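Side-chain contacts in adenylyltransferase and sulfurtransferase uba4 (Chaetomium thermophilum, PDB 6YUB), which probably activates sulfur-carrier proteins by adenylylating their C-terminal glycine, then thiocarboxylating it, for tRNA wobble-uridine thiolation and molybdenum cofactor synthesis: residues B[45-50]-B[91-96]; B[49-54]-B[77-82]. All coordinates share one frame; numbering follows the deposited sequence.

Contact 1: residues B[45-50]-B[91-96]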
ATOM      1  N   LEU B  45      -8.759 -10.249   1.661  1.00 34.35           N
ATOM      2  CA  LEU B  45      -9.019  -9.053   2.449  1.00 37.97           C
ATOM      3  C   LEU B  45      -9.245  -9.398   3.917  1.00 34.31           C
ATOM      4  O   LEU B  45      -8.748  -8.698   4.807  1.00 33.58           O
ATOM      5  CB  LEU B  45     -10.230  -8.308   1.885  1.00 35.29           C
ATOM      6  CG  LEU B  45     -10.046  -7.625   0.529  1.00 38.30           C
ATOM      7  CD1 LEU B  45     -11.390  -7.247  -0.075  1.00 33.57           C
ATOM      8  CD2 LEU B  45      -9.153  -6.390   0.668  1.00 38.58           C
ATOM      9  N   GLY B  46      -9.960 -10.489   4.186  1.00 33.36           N
ATOM     10  CA  GLY B  46     -10.351 -10.799   5.549  1.00 32.31           C
ATOM     11  C   GLY B  46      -9.213 -11.288   6.428  1.00 29.58           C
ATOM     12  O   GLY B  46      -9.209 -11.027   7.635  1.00 29.17           O
ATOM     13  N   CYS B  47      -8.254 -12.012   5.853  1.00 31.02           N
ATOM     14  CA  CYS B  47      -7.175 -12.568   6.674  1.00 36.30           C
ATOM     15  C   CYS B  47      -6.314 -11.484   7.305  1.00 33.71           C
ATOM     16  O   CYS B  47      -6.146 -11.507   8.540  1.00 28.97           O
ATOM     17  CB  CYS B  47      -6.316 -13.519   5.827  1.00 34.57           C
ATOM     18  SG  CYS B  47      -7.105 -15.108   5.467  1.00 43.82           S
ATOM     19  N   PRO B  48      -5.750 -10.531   6.556  1.00 34.53           N
ATOM     20  CA  PRO B  48      -4.946  -9.485   7.209  1.00 34.07           C
ATOM     21  C   PRO B  48      -5.757  -8.603   8.142  1.00 34.21           C
ATOM     22  O   PRO B  48      -5.267  -8.219   9.211  1.00 32.87           O
ATOM     23  CB  PRO B  48      -4.364  -8.694   6.024  1.00 32.96           C
ATOM     24  CG  PRO B  48      -5.244  -9.031   4.854  1.00 34.34           C
ATOM     25  CD  PRO B  48      -5.698 -10.444   5.085  1.00 33.23           C
ATOM     26  N   ALA B  49      -6.987  -8.254   7.767  1.00 38.08           N
ATOM     27  CA  ALA B  49      -7.826  -7.466   8.663  1.00 33.44           C
ATOM     28  C   ALA B  49      -8.010  -8.188   9.995  1.00 31.01           C
ATOM     29  O   ALA B  49      -7.797  -7.609  11.068  1.00 24.79           O
ATOM     30  CB  ALA B  49      -9.175  -7.185   8.004  1.00 31.25           C
ATOM     31  N   ALA B  50      -8.393  -9.465   9.942  1.00 29.59           N
ATOM     32  CA  ALA B  50      -8.610 -10.220  11.172  1.00 33.56           C
ATOM     33  C   ALA B  50      -7.339 -10.301  12.008  1.00 29.70           C
ATOM     34  O   ALA B  50      -7.381 -10.113  13.230  1.00 32.08           O
ATOM     35  CB  ALA B  50      -9.123 -11.625  10.845  1.00 32.70           C
ATOM     36  N   ASP B  91     -12.980 -21.359  10.027  1.00 34.91           N
ATOM     37  CA  ASP B  91     -12.340 -22.147  11.073  1.00 38.16           C
ATOM     38  C   ASP B  91     -10.821 -22.104  10.950  1.00 34.52           C
ATOM     39  O   ASP B  91     -10.113 -22.034  11.961  1.00 31.40           O
ATOM     40  CB  ASP B  91     -12.837 -23.594  11.017  1.00 39.03           C
ATOM     41  CG  ASP B  91     -14.264 -23.744  11.508  1.00 43.62           C
ATOM     42  OD1 ASP B  91     -14.616 -23.114  12.529  1.00 45.67           O
ATOM     43  OD2 ASP B  91     -15.039 -24.490  10.873  1.00 45.12           O
ATOM     44  N   SER B  92     -10.298 -22.154   9.721  1.00 30.33           N
ATOM     45  CA  SER B  92      -8.853 -22.085   9.528  1.00 26.79           C
ATOM     46  C   SER B  92      -8.308 -20.725   9.946  1.00 28.71           C
ATOM     47  O   SER B  92      -7.214 -20.639  10.513  1.00 36.44           O
ATOM     48  CB  SER B  92      -8.512 -22.372   8.067  1.00 27.57           C
ATOM     49  OG  SER B  92      -7.140 -22.166   7.808  1.00 27.80           O
ATOM     50  N   LEU B  93      -9.053 -19.652   9.667  1.00 29.60           N
ATOM     51  CA  LEU B  93      -8.606 -18.319  10.037  1.00 29.47           C
ATOM     52  C   LEU B  93      -8.624 -18.130  11.547  1.00 33.19           C
ATOM     53  O   LEU B  93      -7.672 -17.573  12.116  1.00 25.73           O
ATOM     54  CB  LEU B  93      -9.487 -17.269   9.361  1.00 24.98           C
ATOM     55  CG  LEU B  93      -9.282 -15.823   9.803  1.00 29.56           C
ATOM     56  CD1 LEU B  93      -7.821 -15.440   9.712  1.00 28.37           C
ATOM     57  CD2 LEU B  93     -10.140 -14.874   8.956  1.00 26.83           C
ATOM     58  N   ILE B  94      -9.695 -18.581  12.207  1.00 26.87           N
ATOM     59  CA  ILE B  94      -9.786 -18.443  13.655  1.00 34.92           C
ATOM     60  C   ILE B  94      -8.699 -19.260  14.346  1.00 35.79           C
ATOM     61  O   ILE B  94      -8.220 -18.881  15.423  1.00 36.99           O
ATOM     62  CB  ILE B  94     -11.191 -18.847  14.141  1.00 35.94           C
ATOM     63  CG1 ILE B  94     -12.202 -17.780  13.723  1.00 34.09           C
ATOM     64  CG2 ILE B  94     -11.199 -19.064  15.651  1.00 33.62           C
ATOM     65  CD1 ILE B  94     -13.653 -18.188  13.882  1.00 35.70           C
ATOM     66  N   THR B  95      -8.279 -20.372  13.741  1.00 29.79           N
ATOM     67  CA  THR B  95      -7.182 -21.143  14.314  1.00 36.72           C
ATOM     68  C   THR B  95      -5.928 -20.284  14.433  1.00 34.70           C
ATOM     69  O   THR B  95      -5.226 -20.335  15.449  1.00 30.50           O
ATOM     70  CB  THR B  95      -6.896 -22.386  13.468  1.00 31.54           C
ATOM     71  OG1 THR B  95      -8.016 -23.275  13.521  1.00 40.05           O
ATOM     72  CG2 THR B  95      -5.652 -23.104  13.978  1.00 34.95           C
ATOM     73  N   HIS B  96      -5.638 -19.478  13.407  1.00 38.51           N
ATOM     74  CA  HIS B  96      -4.468 -18.607  13.437  1.00 33.53           C
ATOM     75  C   HIS B  96      -4.695 -17.395  14.330  1.00 29.93           C
ATOM     76  O   HIS B  96      -3.765 -16.933  15.000  1.00 31.89           O
ATOM     77  CB  HIS B  96      -4.115 -18.167  12.015  1.00 34.36           C
ATOM     78  CG  HIS B  96      -2.951 -17.229  11.940  1.00 31.75           C
ATOM     79  ND1 HIS B  96      -1.702 -17.548  12.429  1.00 34.41           N
ATOM     80  CD2 HIS B  96      -2.847 -15.979  11.426  1.00 32.45           C
ATOM     81  CE1 HIS B  96      -0.879 -16.535  12.220  1.00 36.86           C
ATOM     82  NE2 HIS B  96      -1.548 -15.574  11.609  1.00 37.01           N
TER

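Contact 2: residues B[49-54]-B[77-82]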
ATOM      1  N   ALA B  49      -6.987  -8.254   7.767  1.00 38.08           N
ATOM      2  CA  ALA B  49      -7.826  -7.466   8.663  1.00 33.44           C
ATOM      3  C   ALA B  49      -8.010  -8.188   9.995  1.00 31.01           C
ATOM      4  O   ALA B  49      -7.797  -7.609  11.068  1.00 24.79           O
ATOM      5  CB  ALA B  49      -9.175  -7.185   8.004  1.00 31.25           C
ATOM      6  N   ALA B  50      -8.393  -9.465   9.942  1.00 29.59           N
ATOM      7  CA  ALA B  50      -8.610 -10.220  11.172  1.00 33.56           C
ATOM      8  C   ALA B  50      -7.339 -10.301  12.008  1.00 29.70           C
ATOM      9  O   ALA B  50      -7.381 -10.113  13.230  1.00 32.08           O
ATOM     10  CB  ALA B  50      -9.123 -11.625  10.845  1.00 32.70           C
ATOM     11  N   GLN B  51      -6.196 -10.555  11.366  1.00 27.28           N
ATOM     12  CA  GLN B  51      -4.951 -10.734  12.110  1.00 32.73           C
ATOM     13  C   GLN B  51      -4.649  -9.525  12.987  1.00 27.70           C
ATOM     14  O   GLN B  51      -4.282  -9.670  14.157  1.00 24.40           O
ATOM     15  CB  GLN B  51      -3.793 -10.993  11.142  1.00 33.97           C
ATOM     16  CG  GLN B  51      -3.741 -12.416  10.595  1.00 35.87           C
ATOM     17  CD  GLN B  51      -2.572 -12.631   9.650  1.00 38.27           C
ATOM     18  OE1 GLN B  51      -1.594 -13.299   9.992  1.00 38.75           O
ATOM     19  NE2 GLN B  51      -2.665 -12.060   8.456  1.00 34.39           N
ATOM     20  N   TYR B  52      -4.801  -8.317  12.439  1.00 32.05           N
ATOM     21  CA  TYR B  52      -4.383  -7.121  13.163  1.00 29.91           C
ATOM     22  C   TYR B  52      -5.437  -6.638  14.146  1.00 32.55           C
ATOM     23  O   TYR B  52      -5.089  -6.000  15.148  1.00 30.07           O
ATOM     24  CB  TYR B  52      -4.013  -6.028  12.160  1.00 25.23           C
ATOM     25  CG  TYR B  52      -2.683  -6.299  11.496  1.00 26.65           C
ATOM     26  CD1 TYR B  52      -1.491  -5.896  12.098  1.00 29.78           C
ATOM     27  CD2 TYR B  52      -2.609  -6.984  10.295  1.00 24.08           C
ATOM     28  CE1 TYR B  52      -0.270  -6.152  11.506  1.00 23.78           C
ATOM     29  CE2 TYR B  52      -1.395  -7.247   9.696  1.00 25.08           C
ATOM     30  CZ  TYR B  52      -0.228  -6.831  10.307  1.00 28.07           C
ATOM     31  OH  TYR B  52       0.979  -7.094   9.707  1.00 31.96           O
ATOM     32  N   LEU B  53      -6.717  -6.931  13.900  1.00 27.99           N
ATOM     33  CA  LEU B  53      -7.730  -6.686  14.922  1.00 28.93           C
ATOM     34  C   LEU B  53      -7.602  -7.683  16.075  1.00 31.87           C
ATOM     35  O   LEU B  53      -7.850  -7.333  17.236  1.00 29.32           O
ATOM     36  CB  LEU B  53      -9.128  -6.756  14.307  1.00 35.55           C
ATOM     37  CG  LEU B  53      -9.468  -5.668  13.282  1.00 41.01           C
ATOM     38  CD1 LEU B  53     -10.808  -5.946  12.612  1.00 43.53           C
ATOM     39  CD2 LEU B  53      -9.482  -4.295  13.936  1.00 38.56           C
ATOM     40  N   ALA B  54      -7.214  -8.923  15.781  1.00 27.89           N
ATOM     41  CA  ALA B  54      -6.987  -9.898  16.848  1.00 32.82           C
ATOM     42  C   ALA B  54      -5.808  -9.485  17.720  1.00 29.74           C
ATOM     43  O   ALA B  54      -5.927  -9.404  18.950  1.00 34.22           O
ATOM     44  CB  ALA B  54      -6.757 -11.287  16.251  1.00 25.65           C
ATOM     45  N   GLN B  77      -4.054 -15.507   0.821  1.00 36.54           N
ATOM     46  CA  GLN B  77      -4.756 -15.751   2.082  1.00 34.23           C
ATOM     47  C   GLN B  77      -3.781 -16.377   3.080  1.00 37.13           C
ATOM     48  O   GLN B  77      -3.840 -17.563   3.406  1.00 37.61           O
ATOM     49  CB  GLN B  77      -5.975 -16.636   1.841  1.00 28.73           C
ATOM     50  CG  GLN B  77      -6.828 -16.179   0.666  1.00 36.84           C
ATOM     51  CD  GLN B  77      -8.111 -16.978   0.507  1.00 38.80           C
ATOM     52  OE1 GLN B  77      -8.312 -18.002   1.165  1.00 34.28           O
ATOM     53  NE2 GLN B  77      -8.989 -16.508  -0.372  1.00 34.22           N
ATOM     54  N   VAL B  78      -2.870 -15.531   3.570  1.00 35.91           N
ATOM     55  CA  VAL B  78      -1.713 -16.011   4.323  1.00 40.91           C
ATOM     56  C   VAL B  78      -2.030 -16.404   5.756  1.00 34.08           C
ATOM     57  O   VAL B  78      -1.147 -16.911   6.455  1.00 34.77           O
ATOM     58  CB  VAL B  78      -0.602 -14.944   4.322  1.00 45.21           C
ATOM     59  CG1 VAL B  78      -0.194 -14.604   2.893  1.00 47.76           C
ATOM     60  CG2 VAL B  78      -1.052 -13.689   5.062  1.00 46.21           C
ATOM     61  N   ALA B  79      -3.261 -16.190   6.216  1.00 38.25           N
ATOM     62  CA  ALA B  79      -3.658 -16.681   7.529  1.00 38.83           C
ATOM     63  C   ALA B  79      -4.032 -18.158   7.514  1.00 38.12           C
ATOM     64  O   ALA B  79      -4.269 -18.735   8.582  1.00 35.97           O
ATOM     65  CB  ALA B  79      -4.833 -15.862   8.073  1.00 41.38           C
ATOM     66  N   HIS B  80      -4.083 -18.779   6.340  1.00 40.60           N
ATOM     67  CA  HIS B  80      -4.423 -20.186   6.205  1.00 41.28           C
ATOM     68  C   HIS B  80      -3.152 -21.026   6.112  1.00 41.70           C
ATOM     69  O   HIS B  80      -2.041 -20.514   5.934  1.00 36.57           O
ATOM     70  CB  HIS B  80      -5.307 -20.407   4.977  1.00 35.22           C
ATOM     71  CG  HIS B  80      -6.628 -19.703   5.049  1.00 39.99           C
ATOM     72  ND1 HIS B  80      -7.408 -19.699   6.186  1.00 37.05           N
ATOM     73  CD2 HIS B  80      -7.304 -18.975   4.128  1.00 36.97           C
ATOM     74  CE1 HIS B  80      -8.507 -18.999   5.962  1.00 39.29           C
ATOM     75  NE2 HIS B  80      -8.468 -18.549   4.720  1.00 38.17           N
ATOM     76  N   ALA B  81      -3.329 -22.338   6.240  1.00 40.29           N
ATOM     77  CA  ALA B  81      -2.221 -23.281   6.232  1.00 40.09           C
ATOM     78  C   ALA B  81      -2.460 -24.342   5.171  1.00 38.23           C
ATOM     79  O   ALA B  81      -3.603 -24.620   4.796  1.00 37.90           O
ATOM     80  CB  ALA B  81      -2.039 -23.947   7.601  1.00 39.84           C
ATOM     81  N   THR B  82      -1.363 -24.924   4.681  1.00 32.82           N
ATOM     82  CA  THR B  82      -1.468 -25.976   3.678  1.00 37.99           C
ATOM     83  C   THR B  82      -2.171 -27.207   4.241  1.00 35.92           C
ATOM     84  O   THR B  82      -2.941 -27.867   3.537  1.00 34.88           O
ATOM     85  CB  THR B  82      -0.077 -26.345   3.158  1.00 35.46           C
ATOM     86  OG1 THR B  82       0.528 -25.193   2.559  1.00 40.14           O
ATOM     87  CG2 THR B  82      -0.162 -27.466   2.125  1.00 39.48           C
TER

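Contact 1: residues B[45-50]-B[91-96]
C47 and L93 mark the closest backbone approach, with their CA atoms 6.8 Å apart where segments 45-50 and 91-96, on helices 46-56 and 89-100, run side by side. Their N-to-C directions are near-parallel, differing by only 29°, and their axes are separated by 10.6 Å at the nearest point. At that spacing the backbones stay apart, and one long side chain, L93, spans the gap to a face made of small residues.

L93 directs its CB at the opposite helix, and with CG anti to the backbone N (chi1 171°) its branched end reaches the turn formed by G46, C47 and A50. Both methyls border A50 CB, CD2 at 3.9 Å and CD1 at 4.2 Å. CD2 also lies 4.2 Å from G46 O, a carbonyl already engaged by the backbone N of A50. CD1 lies against C47, 4.2 Å from its CA and 4.3 Å from SG. The side-chain contacts are apolar and every touching residue is buried. Leucine suits its place because its forked end can meet two neighbours one helical turn apart, while alanine and cysteine are short enough to accept it. G46, without a side chain, belongs to a glycine-rich pattern consistent with the Rossmann-type nucleotide-binding turn that precedes this helix.

Beyond the contact, A79 of the intervening loop touches both C47 and L93. L45 packs the other way, against V211 and M214 of helix 208-228, and I94 faces Y106 and P108 of strand 105-109. Helix 46-56 links strand 36-40 to strand 60-64, and helix 89-100 lies between 60-64 and 105-109. Their near-parallel pairing is thus that of successive beta-alpha-beta crossovers, with the helices packed against neighbouring parallel strands.

Contact 2: residues B[49-54]-B[77-82]
Q51 and V78 meet with their side chains at about a right angle, the glutamine reaching out from helix 49-54 and the valine standing on the loop 77-82. Q51 places CG beside the backbone N (chi1 -78°) and is extended beyond it, which carries the amide to the loop. There NE2 lies 4.1 Å from V78 CG2, and CD is 4.2 Å from A79 CB. The amide group therefore meets two methyls, with only van der Waals contact between the segments. Its oxygen has polar partners of its own, hydrogen-bonded to H96 NE2 and to a polar side chain on the chain of another protein. Glutamine fits here because its length bridges to the loop and its carbonyl serves that network.

V78 and A79 are the two central residues of a type I beta turn, closed by the H80 N to Q77 O hydrogen bond of 3.2 Å. A79 is small enough to tuck in beside the helix, and V78 packs on an apolar side chain of the other chain. The loop leads from strand 60-64 to helix 89-100, just after S72 to R76, predicted to bind ATP; it rests on helix 46-56 beside the chain of another protein.

The centres of contacts 1 and 2 lie about 4 Å apart, and both draw on helix 46-56, sharing A49 and A50. Along the chain the helix comes first, then the loop 77-82, then helix 89-100, so contact 2 precedes contact 1 on the second side. The loop closes the triangle: A79 CB packs 3.4 Å from L93 CD1, and H80 ND1 is probably hydrogen-bonded to S92 OG. Helix, loop and helix thereby pack together through buried residues in the Rossmann-like part of the ThiF domain, alongside the predicted ATP-binding residues G44, R76 and K89, joining elements that follow the first two parallel strands.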